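Local atomic coordinates of omega transaminase (Pseudomonas sp., PDB entry 5LHA), a protein that probably transfers amino groups between amines and carbonyl compounds through a pyridoxal phosphate cofactor, bound here in its pyridoxamine form, as a fold type I aminotransferase. Residues 69-74 with 345-350. Residues are numbered along the deposited sequence; the frame is centred on the assembly and turned at random.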
loop_
_atom_site.group_PDB
_atom_site.type_symbol
_atom_site.label_atom_id
_atom_site.label_comp_id
_atom_site.label_asym_id
_atom_site.label_seq_id
_atom_site.Cartn_x
_atom_site.Cartn_y
_atom_site.Cartn_z
ATOM N N HIS A 69 -6.455 -39.117 20.064
ATOM C CA HIS A 69 -5.022 -39.356 20.086
ATOM C C HIS A 69 -4.716 -40.840 19.902
ATOM O O HIS A 69 -5.521 -41.712 20.245
ATOM C CB HIS A 69 -4.402 -38.881 21.404
ATOM C CG HIS A 69 -4.579 -37.422 21.676
ATOM N ND1 HIS A 69 -3.706 -36.468 21.201
ATOM C CD2 HIS A 69 -5.497 -36.756 22.417
ATOM C CE1 HIS A 69 -4.098 -35.272 21.607
ATOM N NE2 HIS A 69 -5.180 -35.420 22.350
ATOM N N ASN A 70 -3.546 -41.115 19.324
ATOM C CA ASN A 70 -2.938 -42.452 19.345
ATOM C C ASN A 70 -3.766 -43.499 18.590
ATOM O O ASN A 70 -3.862 -44.654 19.010
ATOM C CB ASN A 70 -2.673 -42.903 20.780
ATOM C CG ASN A 70 -1.464 -43.807 20.893
ATOM O OD1 ASN A 70 -0.614 -43.841 20.008
ATOM N ND2 ASN A 70 -1.367 -44.527 22.000
ATOM N N ARG A 71 -4.365 -43.105 17.466
ATOM C CA ARG A 71 -5.065 -44.063 16.606
ATOM C C ARG A 71 -4.051 -44.947 15.877
ATOM O O ARG A 71 -3.186 -44.441 15.152
ATOM C CB ARG A 71 -5.956 -43.332 15.603
ATOM C CG ARG A 71 -7.135 -42.577 16.223
ATOM C CD ARG A 71 -8.109 -43.513 16.945
ATOM N NE ARG A 71 -8.821 -44.415 16.043
ATOM C CZ ARG A 71 -10.037 -44.184 15.549
ATOM N NH1 ARG A 71 -10.695 -43.074 15.862
ATOM N NH2 ARG A 71 -10.599 -45.069 14.737
ATOM N N ALA A 72 -4.164 -46.272 16.065
ATOM C CA ALA A 72 -3.150 -47.196 15.554
ATOM C C ALA A 72 -3.067 -47.157 14.030
ATOM O O ALA A 72 -1.973 -47.065 13.463
ATOM C CB ALA A 72 -3.438 -48.614 16.047
ATOM N N SER A 73 -4.214 -47.220 13.351
ATOM C CA SER A 73 -4.231 -47.253 11.885
ATOM C C SER A 73 -3.493 -46.061 11.267
ATOM O O SER A 73 -2.791 -46.211 10.258
ATOM C CB SER A 73 -5.678 -47.303 11.391
ATOM O OG SER A 73 -6.389 -46.138 11.769
ATOM N N VAL A 74 -3.693 -44.861 11.817
ATOM C CA VAL A 74 -3.000 -43.669 11.327
ATOM C C VAL A 74 -1.502 -43.752 11.610
ATOM O O VAL A 74 -0.674 -43.390 10.765
ATOM C CB VAL A 74 -3.622 -42.400 11.939
ATOM C CG1 VAL A 74 -2.971 -41.139 11.365
ATOM C CG2 VAL A 74 -5.125 -42.381 11.708
ATOM N N LEU A 345 -9.157 -39.614 6.787
ATOM C CA LEU A 345 -10.439 -39.464 6.099
ATOM C C LEU A 345 -11.259 -40.742 6.155
ATOM O O LEU A 345 -12.492 -40.697 6.242
ATOM C CB LEU A 345 -10.213 -39.069 4.643
ATOM C CG LEU A 345 -9.515 -37.733 4.434
ATOM C CD1 LEU A 345 -9.310 -37.470 2.956
ATOM C CD2 LEU A 345 -10.345 -36.647 5.070
ATOM N N ASP A 346 -10.590 -41.891 6.098
ATOM C CA ASP A 346 -11.289 -43.163 6.207
ATOM C C ASP A 346 -12.042 -43.266 7.531
ATOM O O ASP A 346 -13.215 -43.656 7.561
ATOM C CB ASP A 346 -10.298 -44.309 6.013
ATOM C CG ASP A 346 -9.799 -44.396 4.576
ATOM O OD1 ASP A 346 -10.421 -43.765 3.701
ATOM O OD2 ASP A 346 -8.806 -45.104 4.313
ATOM N N ILE A 347 -11.388 -42.910 8.639
ATOM C CA ILE A 347 -12.055 -42.961 9.942
ATOM C C ILE A 347 -13.234 -41.992 9.978
ATOM O O ILE A 347 -14.304 -42.317 10.509
ATOM C CB ILE A 347 -11.048 -42.672 11.073
ATOM C CG1 ILE A 347 -10.051 -43.824 11.211
ATOM C CG2 ILE A 347 -11.761 -42.430 12.400
ATOM C CD1 ILE A 347 -8.859 -43.500 12.080
ATOM N N VAL A 348 -13.058 -40.793 9.410
ATOM C CA VAL A 348 -14.107 -39.771 9.443
ATOM C C VAL A 348 -15.381 -40.288 8.782
ATOM O O VAL A 348 -16.490 -40.134 9.309
ATOM C CB VAL A 348 -13.609 -38.477 8.771
ATOM C CG1 VAL A 348 -14.750 -37.455 8.609
ATOM C CG2 VAL A 348 -12.444 -37.873 9.556
ATOM N N GLU A 349 -15.239 -40.897 7.611
ATOM C CA GLU A 349 -16.397 -41.390 6.879
ATOM C C GLU A 349 -16.928 -42.688 7.474
ATOM O O GLU A 349 -18.145 -42.901 7.512
ATOM C CB GLU A 349 -16.029 -41.565 5.412
ATOM C CG GLU A 349 -15.744 -40.236 4.725
ATOM C CD GLU A 349 -15.417 -40.391 3.259
ATOM O OE1 GLU A 349 -14.621 -41.290 2.925
ATOM O OE2 GLU A 349 -15.947 -39.612 2.440
ATOM N N ALA A 350 -16.035 -43.582 7.907
ATOM C CA ALA A 350 -16.482 -44.861 8.447
ATOM C C ALA A 350 -17.280 -44.678 9.732
ATOM O O ALA A 350 -18.287 -45.362 9.948
ATOM C CB ALA A 350 -15.288 -45.786 8.687
#
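Ile347 meets Arg71, Ser73 and Val74 with one aliphatic side chain, and no hydrogen bond spans the two segments. The main contact sets a methyl against a flat cation: CD1 of Ile347 stands over one face of the Arg71 guanidinium, displaced toward its rim and 3.5 Å from Arg71 NH2. The CG2 branch of Ile347 reaches the same group, 3.7 Å from Arg71 NH1. With CG1 anti to the carbonyl carbon (chi1 -69°) and the chain extended at chi2 (167°), CD1 reaches out to the guanidinium, while CG2, anti to the backbone N, comes up beside it. Ile347 CD1 also makes the apolar contact with Val74 CG2, 3.9 Å away. Ser73 OG lies 3.6 Å from Ile347 CD1, a van der Waals approach by a hydroxyl on the exposed side.

Polar bonds fix the guanidinium from outside the two segments. The arginine chain bends at chi2 and chi3, and its NH1 donates to the carbonyl of Ile67 while NH2 forms a salt bridge with Glu351, just past Ala350. An alanine in place of Arg71 would probably leave the Glu351 carboxylate without this counter-charge and take away part of the cover over the Ile347 CD1 and CG2 methyls.

Arg71 is at the N-cap position of helix 72-85, and the contact joins the start of that helix to the C-terminal end of helix 335-350, with CA atoms of Ser73 and Ile347 9.1 Å apart. Ile67 also packs on Ile347, Val74 extends the interface to Ala343 and Val344, and helix 97-109 lies against Leu345 and Glu349.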